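Local coordinates for lipoprotein (Mycoplasma mycoides subsp. capri, PDB 7ADK), which is probably a surface lipoprotein acting as a peptidase of the PA clan, in the mycoplasma family that includes immunoglobulin-cleaving proteases, at residues K255-A260 with F609-D614; D270-N275 with L632-Y637; I666-K671 with K693-S698. One frame throughout, in Å; residues are numbered along the deposited sequence.

How the interactions relate
Interactions 1 and 2 share the same two long loops, one between helix 220-226 and strand 289-293, the other between helix 603-606 and helix 651-655. Their segments alternate along the chain, and their centres lie about 20 Å apart. Interaction 3 comes later in sequence, on either side of helix 688-691, and its centre is about 10 Å from each of the others. It touches both: Lys671 NZ makes a salt bridge to Glu258 OE1 of interaction 1, and Asn667 OD1 probably takes a weak hydrogen bond from Tyr633 OH of interaction 2. Interactions 1 and 2 thus tie the two loops together, and interaction 3, within the peptidase family region, packs between them.

Interaction 1 (K255-A260 with F609-D614)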
loop_
_atom_site.group_PDB
_atom_site.type_symbol
_atom_site.label_atom_id
_atom_site.label_comp_id
_atom_site.label_asym_id
_atom_site.label_seq_id
_atom_site.Cartn_x
_atom_site.Cartn_y
_atom_site.Cartn_z
ATOM N N LYS B 255 -4.629 16.889 20.116
ATOM C CA LYS B 255 -5.648 16.805 19.041
ATOM C C LYS B 255 -6.057 15.372 18.668
ATOM O O LYS B 255 -6.670 15.147 17.629
ATOM C CB LYS B 255 -5.226 17.640 17.824
ATOM C CG LYS B 255 -4.041 17.034 17.072
ATOM C CD LYS B 255 -3.704 17.856 15.841
ATOM C CE LYS B 255 -2.420 17.393 15.134
ATOM N NZ LYS B 255 -1.191 17.874 15.836
ATOM N N ILE B 256 -5.679 14.392 19.481
ATOM C CA ILE B 256 -5.579 12.987 19.103
ATOM C C ILE B 256 -6.427 12.125 20.052
ATOM O O ILE B 256 -7.503 11.683 19.668
ATOM C CB ILE B 256 -4.094 12.558 18.955
ATOM C CG1 ILE B 256 -3.327 13.532 18.030
ATOM C CG2 ILE B 256 -4.026 11.130 18.401
ATOM C CD1 ILE B 256 -1.851 13.233 17.782
ATOM N N TYR B 257 -5.975 11.882 21.288
ATOM C CA TYR B 257 -6.618 11.002 22.282
ATOM C C TYR B 257 -6.868 9.545 21.825
ATOM O O TYR B 257 -7.478 8.750 22.542
ATOM C CB TYR B 257 -7.910 11.622 22.821
ATOM C CG TYR B 257 -7.862 13.070 23.264
ATOM C CD1 TYR B 257 -7.200 13.423 24.451
ATOM C CD2 TYR B 257 -8.603 14.033 22.558
ATOM C CE1 TYR B 257 -7.293 14.735 24.936
ATOM C CE2 TYR B 257 -8.688 15.352 23.038
ATOM C CZ TYR B 257 -8.030 15.701 24.231
ATOM O OH TYR B 257 -8.084 16.978 24.679
ATOM N N GLU B 258 -6.396 9.159 20.636
ATOM C CA GLU B 258 -6.641 7.849 20.022
ATOM C C GLU B 258 -6.078 6.677 20.828
ATOM O O GLU B 258 -6.574 5.556 20.701
ATOM C CB GLU B 258 -6.069 7.841 18.590
ATOM C CG GLU B 258 -6.793 8.789 17.622
ATOM C CD GLU B 258 -8.313 8.575 17.571
ATOM O OE1 GLU B 258 -8.773 7.427 17.762
ATOM O OE2 GLU B 258 -9.064 9.544 17.342
ATOM N N GLY B 259 -5.088 6.939 21.685
ATOM C CA GLY B 259 -4.634 6.025 22.735
ATOM C C GLY B 259 -3.751 4.868 22.262
ATOM O O GLY B 259 -3.624 3.876 22.978
ATOM N N ALA B 260 -3.154 4.966 21.073
ATOM C CA ALA B 260 -2.208 3.976 20.570
ATOM C C ALA B 260 -1.183 4.576 19.591
ATOM O O ALA B 260 -0.034 4.789 19.967
ATOM C CB ALA B 260 -2.977 2.786 19.981
ATOM N N PHE B 609 -17.940 25.105 14.434
ATOM C CA PHE B 609 -16.826 24.171 14.241
ATOM C C PHE B 609 -16.133 23.775 15.565
ATOM O O PHE B 609 -15.305 22.868 15.592
ATOM C CB PHE B 609 -15.811 24.844 13.311
ATOM C CG PHE B 609 -16.278 25.214 11.917
ATOM C CD1 PHE B 609 -16.023 24.354 10.837
ATOM C CD2 PHE B 609 -16.889 26.454 11.677
ATOM C CE1 PHE B 609 -16.364 24.729 9.531
ATOM C CE2 PHE B 609 -17.243 26.823 10.371
ATOM C CZ PHE B 609 -16.969 25.969 9.296
ATOM N N ASP B 610 -16.440 24.467 16.667
ATOM C CA ASP B 610 -15.815 24.329 17.982
ATOM C C ASP B 610 -16.221 23.011 18.676
ATOM O O ASP B 610 -17.161 22.970 19.471
ATOM C CB ASP B 610 -16.167 25.581 18.801
ATOM C CG ASP B 610 -15.479 25.684 20.153
ATOM O OD1 ASP B 610 -14.579 24.880 20.454
ATOM O OD2 ASP B 610 -15.819 26.599 20.915
ATOM N N ARG B 611 -15.555 21.904 18.327
ATOM C CA ARG B 611 -15.875 20.558 18.824
ATOM C C ARG B 611 -15.771 20.422 20.354
ATOM O O ARG B 611 -14.860 21.001 20.944
ATOM C CB ARG B 611 -14.988 19.515 18.120
ATOM C CG ARG B 611 -13.527 19.489 18.591
ATOM C CD ARG B 611 -12.689 18.507 17.790
ATOM N NE ARG B 611 -11.305 18.408 18.277
ATOM C CZ ARG B 611 -10.821 17.503 19.102
ATOM N NH1 ARG B 611 -9.563 17.503 19.396
ATOM N NH2 ARG B 611 -11.561 16.592 19.639
ATOM N N PRO B 612 -16.592 19.584 21.014
ATOM C CA PRO B 612 -16.281 19.103 22.354
ATOM C C PRO B 612 -15.095 18.128 22.298
ATOM O O PRO B 612 -14.943 17.394 21.325
ATOM C CB PRO B 612 -17.563 18.424 22.816
ATOM C CG PRO B 612 -18.170 17.873 21.541
ATOM C CD PRO B 612 -17.748 18.885 20.486
ATOM N N LEU B 613 -14.243 18.076 23.328
ATOM C CA LEU B 613 -13.122 17.120 23.364
ATOM C C LEU B 613 -13.620 15.675 23.482
ATOM O O LEU B 613 -13.046 14.759 22.900
ATOM C CB LEU B 613 -12.185 17.400 24.543
ATOM C CG LEU B 613 -11.630 18.821 24.637
ATOM C CD1 LEU B 613 -10.836 18.964 25.927
ATOM C CD2 LEU B 613 -10.742 19.197 23.455
ATOM N N ASP B 614 -14.705 15.492 24.233
ATOM C CA ASP B 614 -15.430 14.255 24.462
ATOM C C ASP B 614 -16.919 14.532 24.685
ATOM O O ASP B 614 -17.331 15.638 25.035
ATOM C CB ASP B 614 -14.846 13.493 25.653
ATOM C CG ASP B 614 -14.710 14.293 26.951
ATOM O OD1 ASP B 614 -15.246 15.412 27.101
ATOM O OD2 ASP B 614 -14.018 13.776 27.846
#
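Tyr257 and Leu613 meet between two irregular pieces of chain whose backbones stay well apart: the nearest CA atoms, Lys255 CA and Leu613 CA, are 8.6 Å from each other, and no hydrogen bond crosses. Neither segment is helix or strand. In 609-614 an inverse gamma turn centred on Asp610 comes just before Arg611, the residue that reaches back across. In 255-260 the CB of Tyr257 points at the partner. Its CG stands anti to the carbonyl carbon (chi1 -48°), and the ring carries the hydroxyl out to Leu613. There Tyr257 OH rests against both methyls, 3.6 Å from Leu613 CD1 and 3.7 Å from Leu613 CD2, while further back on the ring Tyr257 CE2 lies 4.3 Å from Leu613 CB. The two side chains pass at a slant.

This contact joins the loop leading to strand 289-293 with the loop that follows helix 603-606, the latter within the peptidase family region. Tyr168 and Tyr171 of helix 165-173 also pack on Leu613, and a basic side chain of another protein chain packs on Tyr257.

Arg611 comes in beside the tyrosine. Its chain runs straight from CG to NE and delivers NH1 to the backbone of the partner, 4.0 Å from Lys255 CA. Tyr257 CE2, 4.3 Å from Arg611 NH1, sits at the edge of the guanidinium, near its plane, and Phe696 packs along the arginine chain. Lys255 itself sends its amine the other way, where NZ hydrogen-bonds to Ala781 O, while its carbonyl oxygen accepts from Arg750 NE.

Interaction 2 (D270-N275 with L632-Y637)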
loop_
_atom_site.group_PDB
_atom_site.type_symbol
_atom_site.label_atom_id
_atom_site.label_comp_id
_atom_site.label_asym_id
_atom_site.label_seq_id
_atom_site.Cartn_x
_atom_site.Cartn_y
_atom_site.Cartn_z
ATOM N N ASP B 270 -7.026 5.499 1.459
ATOM C CA ASP B 270 -7.613 4.881 0.249
ATOM C C ASP B 270 -9.123 4.661 0.422
ATOM O O ASP B 270 -9.749 4.055 -0.431
ATOM C CB ASP B 270 -6.915 3.554 -0.139
ATOM C CG ASP B 270 -5.418 3.543 -0.520
ATOM O OD1 ASP B 270 -4.966 4.396 -1.311
ATOM O OD2 ASP B 270 -4.704 2.608 -0.082
ATOM N N SER B 271 -9.701 5.116 1.534
ATOM C CA SER B 271 -11.049 4.779 2.000
ATOM C C SER B 271 -11.958 6.007 2.006
ATOM O O SER B 271 -11.478 7.112 2.213
ATOM C CB SER B 271 -10.959 4.163 3.395
ATOM O OG SER B 271 -12.216 3.654 3.760
ATOM N N LEU B 272 -13.258 5.831 1.764
ATOM C CA LEU B 272 -14.278 6.891 1.778
ATOM C C LEU B 272 -15.208 6.742 2.988
ATOM O O LEU B 272 -15.910 5.747 3.093
ATOM C CB LEU B 272 -15.144 6.811 0.509
ATOM C CG LEU B 272 -14.393 6.832 -0.823
ATOM C CD1 LEU B 272 -15.397 6.718 -1.967
ATOM C CD2 LEU B 272 -13.538 8.079 -0.968
ATOM N N GLY B 273 -15.300 7.739 3.862
ATOM C CA GLY B 273 -16.216 7.686 5.004
ATOM C C GLY B 273 -17.706 7.842 4.660
ATOM O O GLY B 273 -18.513 7.049 5.133
ATOM N N ARG B 274 -18.082 8.853 3.866
ATOM C CA ARG B 274 -19.473 9.312 3.650
ATOM C C ARG B 274 -19.663 10.055 2.327
ATOM O O ARG B 274 -18.691 10.468 1.708
ATOM C CB ARG B 274 -19.973 10.176 4.838
ATOM C CG ARG B 274 -19.348 11.579 4.933
ATOM C CD ARG B 274 -20.172 12.533 5.791
ATOM N NE ARG B 274 -19.613 13.901 5.844
ATOM C CZ ARG B 274 -20.119 14.929 6.506
ATOM N NH1 ARG B 274 -19.614 16.116 6.415
ATOM N NH2 ARG B 274 -21.123 14.836 7.312
ATOM N N ASN B 275 -20.910 10.283 1.929
ATOM C CA ASN B 275 -21.259 10.834 0.616
ATOM C C ASN B 275 -20.757 12.272 0.390
ATOM O O ASN B 275 -20.319 12.634 -0.692
ATOM C CB ASN B 275 -22.779 10.710 0.451
ATOM C CG ASN B 275 -23.192 10.778 -1.004
ATOM O OD1 ASN B 275 -23.156 11.807 -1.654
ATOM N ND2 ASN B 275 -23.624 9.677 -1.564
ATOM N N LEU B 632 -14.243 19.068 5.272
ATOM C CA LEU B 632 -14.083 17.967 4.329
ATOM C C LEU B 632 -12.844 18.218 3.495
ATOM O O LEU B 632 -12.737 19.255 2.852
ATOM C CB LEU B 632 -15.299 17.818 3.397
ATOM C CG LEU B 632 -16.645 17.410 4.001
ATOM C CD1 LEU B 632 -16.461 16.294 4.996
ATOM C CD2 LEU B 632 -17.411 18.555 4.642
ATOM N N TYR B 633 -11.917 17.271 3.486
ATOM C CA TYR B 633 -10.850 17.281 2.505
ATOM C C TYR B 633 -10.440 15.879 2.026
ATOM O O TYR B 633 -9.288 15.494 2.172
ATOM C CB TYR B 633 -9.689 18.252 2.874
ATOM C CG TYR B 633 -9.365 18.511 4.317
ATOM C CD1 TYR B 633 -10.056 19.485 5.045
ATOM C CD2 TYR B 633 -8.327 17.809 4.919
ATOM C CE1 TYR B 633 -9.765 19.688 6.406
ATOM C CE2 TYR B 633 -8.121 17.934 6.295
ATOM C CZ TYR B 633 -8.871 18.836 7.061
ATOM O OH TYR B 633 -8.837 18.779 8.426
ATOM N N ILE B 634 -11.370 15.103 1.423
ATOM C CA ILE B 634 -10.957 14.091 0.415
ATOM C C ILE B 634 -10.617 14.883 -0.808
ATOM O O ILE B 634 -11.393 15.077 -1.729
ATOM C CB ILE B 634 -11.937 12.978 -0.004
ATOM C CG1 ILE B 634 -12.288 12.154 1.220
ATOM C CG2 ILE B 634 -11.266 12.040 -1.037
ATOM C CD1 ILE B 634 -13.116 10.907 0.901
ATOM N N VAL B 635 -9.424 15.388 -0.733
ATOM C CA VAL B 635 -8.772 16.183 -1.735
ATOM C C VAL B 635 -7.311 15.901 -1.578
ATOM O O VAL B 635 -6.855 15.390 -0.555
ATOM C CB VAL B 635 -9.035 17.683 -1.579
ATOM C CG1 VAL B 635 -10.451 18.100 -1.967
ATOM C CG2 VAL B 635 -8.841 18.104 -0.144
ATOM N N GLY B 636 -6.562 16.247 -2.603
ATOM C CA GLY B 636 -5.152 15.965 -2.611
ATOM C C GLY B 636 -4.880 14.509 -2.919
ATOM O O GLY B 636 -5.480 13.583 -2.381
ATOM N N TYR B 637 -3.891 14.331 -3.772
ATOM C CA TYR B 637 -3.276 13.050 -4.025
ATOM C C TYR B 637 -1.781 13.212 -3.757
ATOM O O TYR B 637 -1.058 13.730 -4.610
ATOM C CB TYR B 637 -3.613 12.598 -5.445
ATOM C CG TYR B 637 -5.088 12.492 -5.781
ATOM C CD1 TYR B 637 -5.804 13.633 -6.189
ATOM C CD2 TYR B 637 -5.704 11.233 -5.839
ATOM C CE1 TYR B 637 -7.106 13.514 -6.706
ATOM C CE2 TYR B 637 -7.001 11.110 -6.365
ATOM C CZ TYR B 637 -7.699 12.245 -6.820
ATOM O OH TYR B 637 -8.904 12.101 -7.426
#
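Arg274 brings the edge of its guanidinium to Leu632, and Leu272 meets Ile634, with the two segments running in opposite directions. Leu272 CA and Ile634 CA are 8.0 Å apart, and the chains then spread, so Arg274 must reach further. From CB its side chain sets off with CG between the backbone N and the carbonyl carbon (chi1 72°). CG and CD carry it in an extended line toward the leucine, and contact begins at the head. NE comes to 4.0 Å from Leu632 CD1 and CZ is a little further from the same methyl. NH1 rests against both methyls, 3.5 Å from Leu632 CD1 and 3.7 Å from Leu632 CD2. Both methyls sit at the edge of the guanidinium, CD2 in its plane, and the two side chains cross at about a right angle. The polar tips are met by others: NH1 makes a salt bridge to Asp630 OD2, just ahead of Leu632 in the same loop, and NH2 gives a weak hydrogen bond to Gly692 O.

The contact ties the loop between helix 220-226 and strand 289-293 to the one between helices 603-606 and 651-655, within the peptidase family region. At its other end the meeting is between hydrocarbon tips. Leu272 CD2 touches Ile634 CD1 at 3.4 Å, again with the side chains at roughly a right angle. Ile634 is the centre of an inverse gamma turn, closed by a weak bond from Val635 N to Tyr633 O (2.9 Å), and its CB points at the 270-275 segment.

With no hydrogen bond across, Leu272 and Ile634 hold by dispersion and burial of hydrocarbon, while Arg274 meets Leu632 in van der Waals contact; the Asp630 carboxylate probably steadies the guanidinium there.

Interaction 3 (I666-K671 with K693-S698); sequences INSEYK and KGNFFS
Asn667 lays its amide alongside the base of Asn695, the two side chains sliding past each other in opposite directions with their amide planes 88° apart. Its CG is anti to the backbone N (chi1 179°), which carries ND2 across to within 3.7 Å of Asn695 CB and 3.6 Å of Asn695 N. Asn695 points its CB back at the partner, and its OD1 lies 3.5 Å from Ser668 CA and 3.2 Å from Asn667 O. Those two oxygens are both acceptors as modelled, so no hydrogen bond forms there.

The contact brings together the chain before and after helix 688-691, two loops of the DUF31 peptidase region. Ser631, in a third loop, bridges them: its carbonyl oxygen weakly accepts from Asn667 ND2, and its backbone is hydrogen-bonded to that of Asn695.

Asn667 O has two donors of its own. Ser668 OG gives it a hydrogen bond of 2.7 Å, coming from above the carbonyl plane with a C=O...OG angle of 104°; Lys277 NZ supplies the second, and the lysine charge would probably polarise this carbonyl.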
loop_
_atom_site.group_PDB
_atom_site.type_symbol
_atom_site.label_atom_id
_atom_site.label_comp_id
_atom_site.label_asym_id
_atom_site.label_seq_id
_atom_site.Cartn_x
_atom_site.Cartn_y
_atom_site.Cartn_z
ATOM N N ILE B 666 -7.193 11.725 2.648
ATOM C CA ILE B 666 -8.459 12.090 3.290
ATOM C C ILE B 666 -8.165 12.883 4.567
ATOM O O ILE B 666 -7.069 13.385 4.754
ATOM C CB ILE B 666 -9.396 10.830 3.347
ATOM C CG1 ILE B 666 -10.742 10.945 4.104
ATOM C CG2 ILE B 666 -8.713 9.506 3.685
ATOM C CD1 ILE B 666 -11.695 9.756 3.919
ATOM N N ASN B 667 -9.153 13.034 5.426
ATOM C CA ASN B 667 -9.171 13.727 6.700
ATOM C C ASN B 667 -10.015 12.859 7.634
ATOM O O ASN B 667 -11.244 12.982 7.645
ATOM C CB ASN B 667 -9.818 15.075 6.402
ATOM C CG ASN B 667 -9.966 15.962 7.605
ATOM O OD1 ASN B 667 -9.104 16.024 8.466
ATOM N ND2 ASN B 667 -11.018 16.745 7.674
ATOM N N SER B 668 -9.419 11.818 8.210
ATOM C CA SER B 668 -10.112 10.810 9.024
ATOM C C SER B 668 -9.174 9.951 9.857
ATOM O O SER B 668 -7.988 9.829 9.565
ATOM C CB SER B 668 -10.936 9.875 8.143
ATOM O OG SER B 668 -12.154 10.489 7.852
ATOM N N GLU B 669 -9.767 9.299 10.857
ATOM C CA GLU B 669 -9.144 8.304 11.723
ATOM C C GLU B 669 -8.396 7.226 10.923
ATOM O O GLU B 669 -8.968 6.565 10.060
ATOM C CB GLU B 669 -10.206 7.582 12.572
ATOM C CG GLU B 669 -11.195 8.442 13.344
ATOM C CD GLU B 669 -12.194 7.623 14.186
ATOM O OE1 GLU B 669 -12.034 6.409 14.391
ATOM O OE2 GLU B 669 -13.169 8.215 14.674
ATOM N N TYR B 670 -7.145 6.939 11.281
ATOM C CA TYR B 670 -6.372 5.840 10.701
ATOM C C TYR B 670 -7.029 4.458 10.915
ATOM O O TYR B 670 -6.670 3.478 10.262
ATOM C CB TYR B 670 -4.948 5.891 11.276
ATOM C CG TYR B 670 -4.804 5.587 12.754
ATOM C CD1 TYR B 670 -4.846 4.251 13.189
ATOM C CD2 TYR B 670 -4.591 6.619 13.682
ATOM C CE1 TYR B 670 -4.707 3.950 14.551
ATOM C CE2 TYR B 670 -4.437 6.321 15.048
ATOM C CZ TYR B 670 -4.504 4.985 15.484
ATOM O OH TYR B 670 -4.378 4.677 16.801
ATOM N N LYS B 671 -8.003 4.366 11.822
ATOM C CA LYS B 671 -8.749 3.158 12.192
ATOM C C LYS B 671 -9.727 2.674 11.128
ATOM O O LYS B 671 -10.141 1.525 11.192
ATOM C CB LYS B 671 -9.478 3.419 13.519
ATOM C CG LYS B 671 -8.473 3.590 14.667
ATOM C CD LYS B 671 -9.139 3.967 15.989
ATOM C CE LYS B 671 -8.069 4.114 17.075
ATOM N NZ LYS B 671 -8.599 4.743 18.300
ATOM N N LYS B 693 -19.213 12.233 9.584
ATOM C CA LYS B 693 -18.727 13.604 9.821
ATOM C C LYS B 693 -17.403 13.880 9.090
ATOM O O LYS B 693 -16.720 12.965 8.631
ATOM C CB LYS B 693 -18.569 13.823 11.337
ATOM C CG LYS B 693 -19.862 13.728 12.167
ATOM C CD LYS B 693 -20.919 14.799 11.865
ATOM C CE LYS B 693 -20.484 16.208 12.290
ATOM N NZ LYS B 693 -21.176 17.235 11.493
ATOM N N GLY B 694 -17.025 15.148 8.978
ATOM C CA GLY B 694 -15.643 15.557 8.745
ATOM C C GLY B 694 -14.819 15.580 10.037
ATOM O O GLY B 694 -15.182 14.978 11.046
ATOM N N ASN B 695 -13.699 16.287 10.001
ATOM C CA ASN B 695 -12.938 16.673 11.186
ATOM C C ASN B 695 -12.792 18.200 11.235
ATOM O O ASN B 695 -13.480 18.913 10.507
ATOM C CB ASN B 695 -11.632 15.853 11.258
ATOM C CG ASN B 695 -11.846 14.362 11.455
ATOM O OD1 ASN B 695 -11.204 13.541 10.832
ATOM N ND2 ASN B 695 -12.747 13.916 12.303
ATOM N N PHE B 696 -11.972 18.708 12.149
ATOM C CA PHE B 696 -12.061 20.086 12.625
ATOM C C PHE B 696 -10.707 20.800 12.570
ATOM O O PHE B 696 -9.789 20.396 11.857
ATOM C CB PHE B 696 -12.667 20.051 14.038
ATOM C CG PHE B 696 -13.935 19.231 14.164
ATOM C CD1 PHE B 696 -15.169 19.797 13.800
ATOM C CD2 PHE B 696 -13.883 17.896 14.612
ATOM C CE1 PHE B 696 -16.338 19.027 13.868
ATOM C CE2 PHE B 696 -15.054 17.129 14.685
ATOM C CZ PHE B 696 -16.282 17.696 14.303
ATOM N N PHE B 697 -10.580 21.885 13.326
ATOM C CA PHE B 697 -9.340 22.620 13.534
ATOM C C PHE B 697 -8.355 21.944 14.510
ATOM O O PHE B 697 -8.735 21.244 15.442
ATOM C CB PHE B 697 -9.701 24.027 13.997
ATOM C CG PHE B 697 -10.649 24.806 13.105
ATOM C CD1 PHE B 697 -10.341 25.007 11.749
ATOM C CD2 PHE B 697 -11.817 25.371 13.644
ATOM C CE1 PHE B 697 -11.205 25.750 10.933
ATOM C CE2 PHE B 697 -12.643 26.165 12.841
ATOM C CZ PHE B 697 -12.339 26.341 11.487
ATOM N N SER B 698 -7.067 22.156 14.279
ATOM C CA SER B 698 -5.946 21.604 15.033
ATOM C C SER B 698 -5.605 22.422 16.284
ATOM O O SER B 698 -5.507 23.645 16.236
ATOM C CB SER B 698 -4.745 21.577 14.102
ATOM O OG SER B 698 -3.660 20.925 14.688
#